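PDB 5M0T: alpha-ketoglutarate-dependent non-heme iron oxygenase EasH from Aspergillus japonicus, which probably catalyses an iron- and 2-oxoglutarate-dependent oxidation step in the biosynthesis of the ergot alkaloid cycloclavine. Local coordinates for residues 12-17 with 33-38; 69-74 with 118-123; 113-118 with 226-231; 173-178 with 206-211; 250-255 with 286-291. All blocks are in the same frame, centred on the assembly; numbering follows the deposited sequence.

Overall arrangement
Interactions 1, 2 and 3 all reach the same large mixed sheet. Interaction 1 is at its edge strand 14-16, whereas interactions 2 and 3 use successive parts of strand 112-122, share Ser-118 and touch through Leu-120 and Pro-226. Centres 1 and 3 are 19 Å apart. Interaction 4 packs the turn 173-178 on the segment that carries the iron ligand His-210; it touches interaction 1 through Pro-173 and Val-33, and with interaction 2 it reaches 2-oxoglutarate from separate parts of the chain. Along the sequence interaction 1 closes first, and interaction 4 falls between the two strands of interaction 3. Interaction 5 comes last, at the surface, 36 Å from interaction 4 between centres, well apart from the iron site.

Interaction 1. Residues 12-17 with 33-38. With ZN (zinc ion), chain G.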
# COMPACT_ATOMS: atom_id res chain seq x y z
N LEU A 12 -16.38 -24.53 14.56
CA LEU A 12 -15.61 -23.36 14.94
C LEU A 12 -14.94 -23.70 16.25
O LEU A 12 -15.61 -24.07 17.21
CB LEU A 12 -16.51 -22.12 15.10
CG LEU A 12 -15.87 -20.86 15.67
CD1 LEU A 12 -14.62 -20.48 14.91
CD2 LEU A 12 -16.91 -19.74 15.67
N ARG A 13 -13.61 -23.59 16.28
CA ARG A 13 -12.85 -23.96 17.47
C ARG A 13 -12.57 -22.73 18.29
O ARG A 13 -12.58 -21.61 17.79
CB ARG A 13 -11.58 -24.73 17.11
CG ARG A 13 -11.88 -26.20 16.82
CD ARG A 13 -10.62 -27.04 16.74
NE ARG A 13 -9.90 -26.84 15.49
CZ ARG A 13 -8.71 -27.38 15.20
NH1 ARG A 13 -8.07 -28.14 16.07
NH2 ARG A 13 -8.16 -27.14 14.01
N ARG A 14 -12.33 -23.00 19.56
CA ARG A 14 -12.25 -22.01 20.62
C ARG A 14 -10.99 -22.32 21.43
O ARG A 14 -10.73 -23.49 21.76
CB ARG A 14 -13.50 -22.19 21.48
CG ARG A 14 -13.87 -21.04 22.38
CD ARG A 14 -15.15 -21.34 23.16
NE ARG A 14 -16.37 -21.24 22.36
CZ ARG A 14 -16.98 -20.11 21.99
NH1 ARG A 14 -16.47 -18.91 22.28
NH2 ARG A 14 -18.10 -20.18 21.28
N ILE A 15 -10.19 -21.31 21.73
CA ILE A 15 -8.88 -21.53 22.37
C ILE A 15 -8.54 -20.31 23.24
O ILE A 15 -8.73 -19.17 22.82
CB ILE A 15 -7.79 -21.83 21.30
CG1 ILE A 15 -6.57 -22.51 21.91
CG2 ILE A 15 -7.39 -20.58 20.56
CD1 ILE A 15 -5.56 -22.94 20.87
N PRO A 16 -8.06 -20.55 24.47
CA PRO A 16 -7.75 -19.40 25.34
C PRO A 16 -6.53 -18.61 24.89
O PRO A 16 -5.60 -19.18 24.31
CB PRO A 16 -7.51 -20.06 26.71
CG PRO A 16 -7.14 -21.47 26.41
CD PRO A 16 -7.89 -21.84 25.17
N ARG A 17 -6.54 -17.31 25.17
CA ARG A 17 -5.41 -16.41 24.89
C ARG A 17 -4.07 -16.92 25.47
O ARG A 17 -3.02 -16.78 24.86
CB ARG A 17 -5.72 -15.02 25.47
CG ARG A 17 -4.71 -13.95 25.12
CD ARG A 17 -4.76 -12.75 26.05
NE ARG A 17 -3.55 -11.97 25.82
CZ ARG A 17 -3.35 -11.09 24.85
NH1 ARG A 17 -4.29 -10.78 23.98
NH2 ARG A 17 -2.16 -10.49 24.77
N VAL A 33 -10.10 -19.72 10.88
CA VAL A 33 -10.85 -18.95 11.84
C VAL A 33 -10.77 -19.69 13.18
O VAL A 33 -10.85 -20.92 13.22
CB VAL A 33 -12.32 -18.72 11.39
CG1 VAL A 33 -13.07 -20.04 11.17
CG2 VAL A 33 -13.07 -17.85 12.39
N VAL A 34 -10.57 -18.94 14.26
CA VAL A 34 -10.57 -19.49 15.62
C VAL A 34 -11.08 -18.42 16.60
O VAL A 34 -10.81 -17.24 16.40
CB VAL A 34 -9.15 -19.99 16.04
CG1 VAL A 34 -8.12 -18.89 15.92
CG2 VAL A 34 -9.14 -20.58 17.44
N VAL A 35 -11.80 -18.84 17.63
CA VAL A 35 -12.18 -17.93 18.72
C VAL A 35 -11.06 -17.90 19.79
O VAL A 35 -10.66 -18.94 20.32
CB VAL A 35 -13.52 -18.33 19.35
CG1 VAL A 35 -13.84 -17.45 20.55
CG2 VAL A 35 -14.64 -18.27 18.30
N ILE A 36 -10.55 -16.70 20.06
CA ILE A 36 -9.61 -16.47 21.15
C ILE A 36 -10.40 -16.03 22.38
O ILE A 36 -10.93 -14.92 22.42
CB ILE A 36 -8.54 -15.40 20.81
CG1 ILE A 36 -7.84 -15.70 19.48
CG2 ILE A 36 -7.49 -15.32 21.90
CD1 ILE A 36 -6.82 -14.67 19.04
N GLU A 37 -10.47 -16.90 23.38
CA GLU A 37 -11.09 -16.56 24.66
C GLU A 37 -10.20 -15.59 25.41
O GLU A 37 -9.00 -15.85 25.60
CB GLU A 37 -11.37 -17.79 25.53
CG GLU A 37 -12.45 -18.72 25.01
CD GLU A 37 -13.83 -18.08 24.96
OE1 GLU A 37 -14.17 -17.29 25.85
OE2 GLU A 37 -14.59 -18.39 24.02
N GLY A 38 -10.77 -14.45 25.79
CA GLY A 38 -10.07 -13.46 26.59
C GLY A 38 -8.98 -12.75 25.85
O GLY A 38 -7.92 -12.50 26.41
ZN ZN G . -16.13 -17.02 25.94
O HOH W 1 -11.97 -23.24 14.07
O HOH W 2 -15.96 -15.91 27.58
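Arg-13 O takes the backbone N-H of Val-35 at 2.9 Å in an almost straight bond (177°), and from there strands 14-16 and 33-37 run parallel, Arg-14 beside Val-35, Ile-15 beside Ile-36 and Pro-16 beside Glu-37. The tight part is apolar. Ile-15 CG2 comes within 3.6 Å of Val-34 CG2 on one face, and at the start of the pair Leu-12 meets Val-35 at about a right angle, its CD2 lying 3.8 Å from Val-35 CG2. A water bridges Arg-13 N and Val-33 O.

The face that carries Arg-14, Pro-16 and Glu-37 is the polar, more solvent-exposed side. Arg-14 passes alongside Val-35 and bends at chi3 (-76°), which turns its NH1 to Glu-37 OE2 for a short salt bridge of 2.6 Å. The oxygen lies near the guanidinium plane, yet the carboxylate plane is rotated 50° from it. Glu-37 OE1 binds the zinc ion at 2.0 Å, with a water and Asp-200 as further ligands, so one carboxylate is held by an arginine and a metal together. Arg-17 sends its guanidinium off to Asp-94.

The two strands and helix 21-31, which connects them in sequence, form a beta-alpha-beta unit: Ile-15 and Val-34 pack on that helix, and the far edge of strand 33-37 pairs with strand 201-205.

Interaction 2. Residues 69-74 with 118-123. With AKG (2-oxoglutaric acid), chain D.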
# COMPACT_ATOMS: atom_id res chain seq x y z
N SER A 69 -21.07 -0.82 0.22
CA SER A 69 -21.89 -2.00 -0.08
C SER A 69 -22.06 -2.95 1.12
O SER A 69 -23.15 -3.51 1.31
CB SER A 69 -21.31 -2.75 -1.29
OG SER A 69 -21.56 -2.04 -2.49
N TYR A 70 -21.00 -3.11 1.92
CA TYR A 70 -21.02 -3.94 3.15
C TYR A 70 -21.35 -3.20 4.47
O TYR A 70 -21.83 -3.83 5.42
CB TYR A 70 -19.67 -4.70 3.30
CG TYR A 70 -19.50 -5.76 2.24
CD1 TYR A 70 -20.33 -6.89 2.23
CD2 TYR A 70 -18.57 -5.62 1.21
CE1 TYR A 70 -20.22 -7.86 1.24
CE2 TYR A 70 -18.45 -6.59 0.22
CZ TYR A 70 -19.28 -7.69 0.22
OH TYR A 70 -19.14 -8.65 -0.75
N LEU A 71 -21.11 -1.88 4.53
CA LEU A 71 -21.26 -1.08 5.78
C LEU A 71 -22.52 -0.18 5.91
O LEU A 71 -22.68 0.49 6.92
CB LEU A 71 -19.99 -0.23 6.03
CG LEU A 71 -18.68 -1.00 6.24
CD1 LEU A 71 -17.49 -0.05 6.18
CD2 LEU A 71 -18.68 -1.77 7.55
N ALA A 72 -23.39 -0.18 4.90
CA ALA A 72 -24.68 0.53 5.01
C ALA A 72 -25.55 -0.14 6.10
O ALA A 72 -25.54 -1.36 6.24
CB ALA A 72 -25.41 0.55 3.67
N GLY A 73 -26.26 0.68 6.88
CA GLY A 73 -27.11 0.21 7.99
C GLY A 73 -26.43 0.02 9.35
O GLY A 73 -27.11 -0.19 10.36
N MET A 74 -25.10 0.08 9.38
CA MET A 74 -24.33 -0.09 10.62
C MET A 74 -24.00 1.26 11.22
O MET A 74 -23.89 2.27 10.50
CB MET A 74 -23.02 -0.82 10.35
CG MET A 74 -23.20 -2.28 10.00
SD MET A 74 -21.61 -3.08 9.75
CE MET A 74 -21.95 -4.69 10.46
N SER A 118 -12.40 -0.67 13.28
CA SER A 118 -13.68 -0.01 13.50
C SER A 118 -14.35 -0.56 14.72
O SER A 118 -14.07 -1.68 15.13
CB SER A 118 -14.62 -0.21 12.28
OG SER A 118 -13.93 0.02 11.05
N VAL A 119 -15.23 0.23 15.29
CA VAL A 119 -16.27 -0.27 16.18
C VAL A 119 -17.53 -0.35 15.33
O VAL A 119 -17.91 0.65 14.71
CB VAL A 119 -16.45 0.65 17.38
CG1 VAL A 119 -17.55 0.14 18.31
CG2 VAL A 119 -15.11 0.79 18.11
N LEU A 120 -18.17 -1.52 15.30
CA LEU A 120 -19.37 -1.75 14.49
C LEU A 120 -20.54 -2.19 15.37
O LEU A 120 -20.55 -3.32 15.85
CB LEU A 120 -19.10 -2.78 13.39
CG LEU A 120 -18.03 -2.48 12.32
CD1 LEU A 120 -17.98 -3.62 11.30
CD2 LEU A 120 -18.25 -1.15 11.59
N GLU A 121 -21.51 -1.30 15.55
CA GLU A 121 -22.68 -1.56 16.40
C GLU A 121 -23.94 -1.81 15.51
O GLU A 121 -24.33 -0.94 14.72
CB GLU A 121 -22.88 -0.37 17.35
CG GLU A 121 -23.36 -0.73 18.75
CD GLU A 121 -23.31 0.45 19.71
OE1 GLU A 121 -24.16 1.36 19.56
OE2 GLU A 121 -22.44 0.47 20.63
N THR A 122 -24.54 -2.98 15.63
CA THR A 122 -25.75 -3.31 14.86
C THR A 122 -26.98 -3.14 15.76
O THR A 122 -27.01 -3.63 16.88
CB THR A 122 -25.71 -4.74 14.29
OG1 THR A 122 -25.66 -5.70 15.35
CG2 THR A 122 -24.49 -4.94 13.41
N GLU A 123 -27.96 -2.41 15.26
CA GLU A 123 -29.19 -2.13 16.02
C GLU A 123 -30.19 -3.30 15.91
O GLU A 123 -30.04 -4.17 15.06
CB GLU A 123 -29.81 -0.83 15.51
CG GLU A 123 -28.89 0.38 15.67
CD GLU A 123 -29.48 1.66 15.08
OE1 GLU A 123 -30.35 1.58 14.19
OE2 GLU A 123 -29.07 2.76 15.53
C1 AKG D . -16.81 -6.45 7.50
O1 AKG D . -15.95 -6.66 6.65
O2 AKG D . -17.47 -5.32 7.62
C2 AKG D . -17.21 -7.48 8.56
O5 AKG D . -17.00 -8.66 8.32
C3 AKG D . -17.82 -7.06 9.87
C4 AKG D . -18.28 -8.24 10.71
C5 AKG D . -18.93 -7.86 12.02
O3 AKG D . -18.82 -6.60 12.38
O4 AKG D . -19.50 -8.68 12.70
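Met-74 and Leu-120 meet at a slant, the sulfur SD lying 4.0 Å from Leu-120 CD1. The methionine chain runs straight through chi2 and turns at chi3, which carries its CE past the leucine to Thr-122, where it lies 3.9 Å from Thr-122 CG2; these two side chains run side by side and point the same way. Leu-71 instead crosses Leu-120 at about a right angle, and only the branches CD2 and CD2 approach, at 4.1 Å. No hydrogen bond joins the two segments.

The leucines line the pocket for 2-oxoglutarate in this cupin-type dioxygenase fold: Leu-120 CD1 is 3.3 Å from the O3 carboxylate oxygen, and Leu-71 CD2 is 3.8 Å from O2 at the other end of the co-substrate. Arg-222, Thr-169 and Gln-129 hydrogen-bond the co-substrate. Beyond Leu-71, a type II turn through Gly-73 brings the chain from the end of helix 66-71 round to Met-74. Leu-71 also packs against Leu-276 of the second subunit.

Interaction 3. Residues 113-118 with 226-231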
# COMPACT_ATOMS: atom_id res chain seq x y z
N TRP A 113 1.16 -4.06 8.90
CA TRP A 113 0.67 -2.88 9.60
C TRP A 113 -0.87 -2.82 9.58
O TRP A 113 -1.52 -3.66 8.97
CB TRP A 113 1.30 -1.59 9.04
CG TRP A 113 1.14 -1.34 7.55
CD1 TRP A 113 0.36 -2.02 6.64
CD2 TRP A 113 1.73 -0.26 6.83
NE1 TRP A 113 0.48 -1.46 5.40
CE2 TRP A 113 1.31 -0.37 5.48
CE3 TRP A 113 2.57 0.80 7.18
CZ2 TRP A 113 1.71 0.52 4.50
CZ3 TRP A 113 2.98 1.69 6.20
CH2 TRP A 113 2.55 1.54 4.87
N LEU A 114 -1.44 -1.83 10.26
CA LEU A 114 -2.89 -1.69 10.35
C LEU A 114 -3.45 -1.21 9.01
O LEU A 114 -2.92 -0.27 8.43
CB LEU A 114 -3.25 -0.69 11.45
CG LEU A 114 -4.74 -0.46 11.73
CD1 LEU A 114 -5.37 -1.67 12.41
CD2 LEU A 114 -4.90 0.79 12.59
N THR A 115 -4.48 -1.87 8.52
CA THR A 115 -5.21 -1.38 7.35
C THR A 115 -6.49 -0.64 7.78
O THR A 115 -6.75 0.48 7.32
CB THR A 115 -5.45 -2.45 6.26
OG1 THR A 115 -6.16 -1.85 5.17
CG2 THR A 115 -6.25 -3.64 6.76
N THR A 116 -7.25 -1.23 8.70
CA THR A 116 -8.47 -0.61 9.21
C THR A 116 -8.87 -1.20 10.54
O THR A 116 -8.64 -2.36 10.81
CB THR A 116 -9.66 -0.70 8.19
OG1 THR A 116 -10.85 -0.12 8.76
CG2 THR A 116 -9.95 -2.14 7.78
N SER A 117 -9.48 -0.38 11.38
CA SER A 117 -10.10 -0.85 12.60
C SER A 117 -11.34 -0.02 12.84
O SER A 117 -11.32 1.20 12.62
CB SER A 117 -9.14 -0.72 13.79
OG SER A 117 -9.63 -1.48 14.89
N SER A 118 -12.40 -0.67 13.28
CA SER A 118 -13.68 -0.01 13.50
C SER A 118 -14.35 -0.56 14.72
O SER A 118 -14.07 -1.68 15.13
CB SER A 118 -14.62 -0.21 12.28
OG SER A 118 -13.93 0.02 11.05
N PRO A 226 -13.77 -4.96 14.90
CA PRO A 226 -12.81 -5.49 13.94
C PRO A 226 -11.51 -4.70 13.96
O PRO A 226 -11.53 -3.49 13.93
CB PRO A 226 -13.51 -5.30 12.59
CG PRO A 226 -14.54 -4.25 12.84
CD PRO A 226 -15.02 -4.57 14.23
N LEU A 227 -10.39 -5.41 14.01
CA LEU A 227 -9.09 -4.80 13.92
C LEU A 227 -8.34 -5.62 12.89
O LEU A 227 -8.02 -6.80 13.12
CB LEU A 227 -8.43 -4.84 15.31
CG LEU A 227 -7.09 -4.15 15.54
CD1 LEU A 227 -6.79 -4.17 17.03
CD2 LEU A 227 -5.95 -4.82 14.76
N ILE A 228 -8.06 -5.00 11.74
CA ILE A 228 -7.50 -5.74 10.61
C ILE A 228 -6.06 -5.34 10.35
O ILE A 228 -5.77 -4.18 10.04
CB ILE A 228 -8.37 -5.57 9.35
CG1 ILE A 228 -9.86 -5.73 9.71
CG2 ILE A 228 -7.96 -6.59 8.30
CD1 ILE A 228 -10.81 -5.57 8.54
N MET A 229 -5.15 -6.31 10.51
CA MET A 229 -3.74 -6.14 10.14
C MET A 229 -3.54 -6.66 8.73
O MET A 229 -4.23 -7.57 8.28
CB MET A 229 -2.82 -6.90 11.10
CG MET A 229 -3.03 -6.54 12.56
SD MET A 229 -2.86 -4.78 12.91
CE MET A 229 -1.13 -4.52 12.56
N GLN A 230 -2.56 -6.09 8.05
CA GLN A 230 -2.34 -6.34 6.65
C GLN A 230 -0.86 -6.37 6.28
O GLN A 230 -0.06 -5.66 6.87
CB GLN A 230 -3.06 -5.23 5.88
CG GLN A 230 -2.83 -5.15 4.39
CD GLN A 230 -3.86 -4.23 3.75
OE1 GLN A 230 -5.05 -4.51 3.78
NE2 GLN A 230 -3.41 -3.11 3.22
N SER A 231 -0.54 -7.20 5.31
CA SER A 231 0.77 -7.22 4.64
C SER A 231 1.21 -5.81 4.20
O SER A 231 0.45 -5.10 3.52
CB SER A 231 0.71 -8.16 3.42
OG SER A 231 1.83 -8.00 2.58
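Pro-226 O is gripped by two donors from the neighbouring strand, Ser-117 OG at 2.9 Å and Ser-118 N at 3.0 Å. The amide comes in nearly end-on to the carbonyl; the hydroxyl comes more from the side (C=O...OG 132°), tilted from the carbonyl plane, with OG swung opposite the backbone N (chi1 -166°). Further along, Ile-228 N donates to Thr-116 O, and Thr-115 N to Ile-228 O, so both threonines face Ile-228. This is a classic beta bulge, and it shifts the antiparallel register of strands 112-122 and 222-231 by one residue. The pair sits deep in the large sheet of the cupin, or double-stranded beta-helix, fold.

On one face Thr-116 CG2 runs beside Ile-228 CD1, 3.6 Å away. Thr-115 crosses Gln-230 at about a right angle; its hydroxyl gives only a weak bond to Gln-230 OE1 and accepts a better one from Val-237 N, while Gln-230 NE2 goes to Thr-235 O. The bends at chi2 and chi3 curl Met-229 across to the partner strand: CE rests 3.4 Å from Trp-113 C, and SD lies 4.0 Å from Leu-114 CD1. Trp-113 and Gln-230 pair through reciprocal backbone bonds, and Leu-227 packs on helices 85-91 and 95-105.

Interaction 4. Residues 173-178 with 206-211. With FE2 (Fe (II) ion), chain C; AKG (2-oxoglutaric acid), chain D.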
# COMPACT_ATOMS: atom_id res chain seq x y z
N PRO A 173 -15.65 -22.11 8.77
CA PRO A 173 -14.35 -22.75 8.93
C PRO A 173 -14.01 -23.62 7.73
O PRO A 173 -14.87 -24.36 7.26
CB PRO A 173 -14.53 -23.61 10.18
CG PRO A 173 -15.60 -22.95 10.94
CD PRO A 173 -16.53 -22.37 9.92
N GLY A 174 -12.79 -23.50 7.21
CA GLY A 174 -12.36 -24.29 6.05
C GLY A 174 -12.50 -23.57 4.71
O GLY A 174 -11.93 -24.04 3.72
N SER A 175 -13.24 -22.45 4.67
CA SER A 175 -13.49 -21.72 3.41
C SER A 175 -12.24 -21.07 2.81
O SER A 175 -12.15 -20.86 1.60
CB SER A 175 -14.63 -20.71 3.54
OG SER A 175 -14.44 -19.78 4.58
N HIS A 176 -11.25 -20.78 3.66
CA HIS A 176 -9.92 -20.39 3.21
C HIS A 176 -9.18 -21.38 2.29
O HIS A 176 -8.18 -21.01 1.68
CB HIS A 176 -9.05 -19.99 4.40
CG HIS A 176 -8.54 -21.14 5.21
ND1 HIS A 176 -9.38 -22.08 5.78
CD2 HIS A 176 -7.28 -21.51 5.54
CE1 HIS A 176 -8.65 -22.98 6.42
NE2 HIS A 176 -7.38 -22.66 6.29
N LEU A 177 -9.66 -22.62 2.20
CA LEU A 177 -9.03 -23.68 1.39
C LEU A 177 -9.89 -24.17 0.23
O LEU A 177 -9.45 -25.02 -0.54
CB LEU A 177 -8.67 -24.88 2.28
CG LEU A 177 -7.65 -24.59 3.39
CD1 LEU A 177 -7.54 -25.78 4.32
CD2 LEU A 177 -6.29 -24.22 2.80
N TRP A 178 -11.10 -23.63 0.09
CA TRP A 178 -11.96 -23.97 -1.05
C TRP A 178 -11.29 -23.58 -2.36
O TRP A 178 -10.56 -22.59 -2.42
CB TRP A 178 -13.32 -23.26 -0.94
CG TRP A 178 -14.17 -23.71 0.21
CD1 TRP A 178 -13.85 -24.64 1.17
CD2 TRP A 178 -15.46 -23.22 0.54
NE1 TRP A 178 -14.88 -24.76 2.07
CE2 TRP A 178 -15.89 -23.90 1.71
CE3 TRP A 178 -16.32 -22.28 -0.04
CZ2 TRP A 178 -17.13 -23.67 2.30
CZ3 TRP A 178 -17.56 -22.05 0.55
CH2 TRP A 178 -17.94 -22.73 1.72
N GLY A 206 -8.06 -13.03 5.77
CA GLY A 206 -8.79 -12.41 4.68
C GLY A 206 -9.32 -13.39 3.65
O GLY A 206 -9.95 -12.96 2.69
N LYS A 207 -9.04 -14.69 3.82
CA LYS A 207 -9.47 -15.72 2.90
C LYS A 207 -10.66 -16.50 3.39
O LYS A 207 -11.16 -17.34 2.68
CB LYS A 207 -8.30 -16.67 2.63
CG LYS A 207 -7.15 -15.96 1.96
CD LYS A 207 -5.97 -16.87 1.77
CE LYS A 207 -5.87 -17.43 0.40
NZ LYS A 207 -4.52 -18.02 0.19
N THR A 208 -11.13 -16.21 4.60
CA THR A 208 -12.21 -16.96 5.22
C THR A 208 -13.53 -16.21 5.07
O THR A 208 -13.62 -15.02 5.39
CB THR A 208 -11.89 -17.18 6.70
OG1 THR A 208 -10.64 -17.90 6.82
CG2 THR A 208 -12.99 -17.95 7.40
N LEU A 209 -14.55 -16.93 4.58
CA LEU A 209 -15.90 -16.38 4.40
C LEU A 209 -16.53 -16.08 5.75
O LEU A 209 -16.52 -16.91 6.64
CB LEU A 209 -16.81 -17.34 3.63
CG LEU A 209 -16.58 -17.43 2.13
CD1 LEU A 209 -17.30 -18.65 1.55
CD2 LEU A 209 -17.02 -16.15 1.40
N HIS A 210 -17.04 -14.86 5.88
CA HIS A 210 -17.63 -14.40 7.11
C HIS A 210 -18.62 -13.26 6.82
O HIS A 210 -18.61 -12.70 5.73
CB HIS A 210 -16.53 -13.87 8.04
CG HIS A 210 -15.96 -12.58 7.56
ND1 HIS A 210 -14.95 -12.52 6.62
CD2 HIS A 210 -16.31 -11.31 7.82
CE1 HIS A 210 -14.69 -11.26 6.34
NE2 HIS A 210 -15.52 -10.50 7.04
N GLY A 211 -19.42 -12.91 7.81
CA GLY A 211 -20.25 -11.70 7.73
C GLY A 211 -21.02 -11.47 9.03
O GLY A 211 -21.29 -12.41 9.77
FE FE2 C . -15.91 -8.70 6.60
C1 AKG D . -16.81 -6.45 7.50
O1 AKG D . -15.95 -6.66 6.65
O2 AKG D . -17.47 -5.32 7.62
C2 AKG D . -17.21 -7.48 8.56
O5 AKG D . -17.00 -8.66 8.32
C3 AKG D . -17.82 -7.06 9.87
C4 AKG D . -18.28 -8.24 10.71
C5 AKG D . -18.93 -7.86 12.02
O3 AKG D . -18.82 -6.60 12.38
O4 AKG D . -19.50 -8.68 12.70
O HOH W 3 -5.42 -20.74 1.62
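Leu-209 points at the turn 173-178. Its CB lies 3.5 Å and its CG 4.0 Å from Ser-175 OG, and its CD1 ends 3.6 Å from Trp-178 CZ3, the two side chains crossing at about a right angle. The same serine oxygen accepts the backbone N-H of Leu-209 at 2.9 Å and also bonds to Leu-172 O; chi1 (56°) puts OG between the backbone N and the carbonyl carbon of Ser-175, within reach of the Leu-209 N-H. Beside it, His-176 CB sits near Thr-208 OG1.

The 3-10 segment 175-177 thus holds the backbone just ahead of His-210 by a hydrogen bond and packing. Thr-208 O accepts from His-210 ND1 at 3.1 Å, nearly straight and in the ring plane. That bond restrains ring rotation, and NE2, across the ring, binds the Fe(II) ion at 1.9 Å. His-132 and Glu-134 complete the facial triad, and 2-oxoglutarate chelates the iron through O1 and O5. Thr-208 is therefore a second-shell residue that probably keeps the iron-binding imidazole oriented.

Interaction 5. Residues 250-255 with 286-291; sequences TMTPLA and KSNQVA
The carboxamide of Asn-288 lies over the turn from Met-251 to Pro-253: Thr-252 CA and Pro-253 CD both lie on one side of its plane, offset from the centre, and Thr-252 CG2 is near the plane beside OD1. At this oxygen end, OD1 comes within 3.3 Å of Thr-252 CG2; at the other, ND2 is 3.7 Å from Pro-253 CD, the Asn-288 and Pro-253 side chains crossing at about a right angle. Chi1 of Asn-288 (-70°) folds the group back over the turn, although its CB points away from it. The proline ring is flanked as well by Ser-287, whose CB is 3.9 Å from Pro-253 CD.

The contact has a single hydrogen bond: Asn-288 N gives to Met-251 O at 2.9 Å, straight at the hydrogen (170°) but approaching from above the carbonyl plane. Asn-288 holds a left-handed backbone conformation there, with positive phi. Next to it, Thr-250 CA makes a long C-H...O contact with Gln-289 O at 3.6 Å. Met-251 turns its side chain inward to Val-259 and Gln-256, whereas Asn-288 and Gln-289 lie on the exposed side.

Thr-252 OG1 accepts from Ala-255 N at 3.1 Å and bonds to Asn-93 OD1 too. Thr-252 is thus the N-cap of helix 253-258, with Pro-253 in its first turn, and the irregular C-terminal tail of the chain is laid across that capped start.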
# COMPACT_ATOMS: atom_id res chain seq x y z
N THR A 250 3.40 10.25 20.95
CA THR A 250 3.08 9.62 22.24
C THR A 250 3.18 8.08 22.24
O THR A 250 3.13 7.47 23.31
CB THR A 250 1.64 9.97 22.70
OG1 THR A 250 0.70 9.49 21.74
CG2 THR A 250 1.48 11.47 22.87
N MET A 251 3.31 7.46 21.07
CA MET A 251 3.23 6.01 20.96
C MET A 251 4.63 5.38 20.96
O MET A 251 5.64 6.07 20.79
CB MET A 251 2.51 5.63 19.67
CG MET A 251 1.23 6.41 19.37
SD MET A 251 0.52 5.83 17.82
CE MET A 251 -0.48 7.23 17.32
N THR A 252 4.67 4.06 21.16
CA THR A 252 5.92 3.31 21.08
C THR A 252 6.31 3.21 19.60
O THR A 252 5.43 3.25 18.73
CB THR A 252 5.78 1.88 21.62
OG1 THR A 252 4.84 1.15 20.80
CG2 THR A 252 5.32 1.88 23.09
N PRO A 253 7.62 3.06 19.31
CA PRO A 253 8.07 2.85 17.93
C PRO A 253 7.28 1.77 17.17
O PRO A 253 6.95 1.97 16.00
CB PRO A 253 9.53 2.40 18.11
CG PRO A 253 9.97 3.05 19.39
CD PRO A 253 8.75 3.15 20.26
N LEU A 254 6.98 0.65 17.83
CA LEU A 254 6.25 -0.45 17.23
C LEU A 254 4.81 -0.05 16.88
O LEU A 254 4.33 -0.40 15.81
CB LEU A 254 6.24 -1.67 18.15
CG LEU A 254 5.42 -2.91 17.74
CD1 LEU A 254 5.85 -3.42 16.38
CD2 LEU A 254 5.57 -3.99 18.79
N ALA A 255 4.14 0.65 17.79
CA ALA A 255 2.80 1.17 17.52
C ALA A 255 2.82 2.21 16.40
O ALA A 255 1.93 2.21 15.55
CB ALA A 255 2.15 1.72 18.78
N LYS A 286 9.94 11.54 17.08
CA LYS A 286 10.10 11.21 18.49
C LYS A 286 9.11 10.11 18.86
O LYS A 286 8.20 9.82 18.09
CB LYS A 286 9.89 12.45 19.35
CG LYS A 286 10.88 13.57 19.04
CD LYS A 286 10.72 14.72 20.01
CE LYS A 286 11.91 15.67 19.97
NZ LYS A 286 11.91 16.68 21.07
N SER A 287 9.29 9.50 20.03
CA SER A 287 8.43 8.40 20.48
C SER A 287 8.33 8.33 22.01
O SER A 287 9.18 8.88 22.71
CB SER A 287 8.93 7.07 19.93
OG SER A 287 10.33 6.93 20.14
N ASN A 288 7.29 7.67 22.51
CA ASN A 288 7.02 7.58 23.95
C ASN A 288 7.05 8.94 24.67
O ASN A 288 7.48 9.04 25.83
CB ASN A 288 8.00 6.59 24.62
CG ASN A 288 7.73 5.14 24.24
OD1 ASN A 288 6.61 4.66 24.38
ND2 ASN A 288 8.76 4.44 23.75
N GLN A 289 6.58 10.00 23.99
CA GLN A 289 6.47 11.33 24.60
C GLN A 289 5.32 11.36 25.61
O GLN A 289 4.25 10.77 25.39
CB GLN A 289 6.25 12.44 23.56
CG GLN A 289 7.38 12.61 22.56
CD GLN A 289 8.65 13.17 23.18
OE1 GLN A 289 8.70 14.33 23.62
NE2 GLN A 289 9.69 12.34 23.23
N VAL A 290 5.57 12.05 26.71
CA VAL A 290 4.65 12.17 27.82
C VAL A 290 4.65 13.65 28.22
O VAL A 290 5.68 14.16 28.66
CB VAL A 290 5.12 11.27 29.00
CG1 VAL A 290 4.25 11.46 30.24
CG2 VAL A 290 5.16 9.80 28.56
N ALA A 291 3.52 14.33 28.03
CA ALA A 291 3.40 15.76 28.37
C ALA A 291 3.27 15.94 29.90
O ALA A 291 2.46 15.27 30.53
CB ALA A 291 2.20 16.36 27.66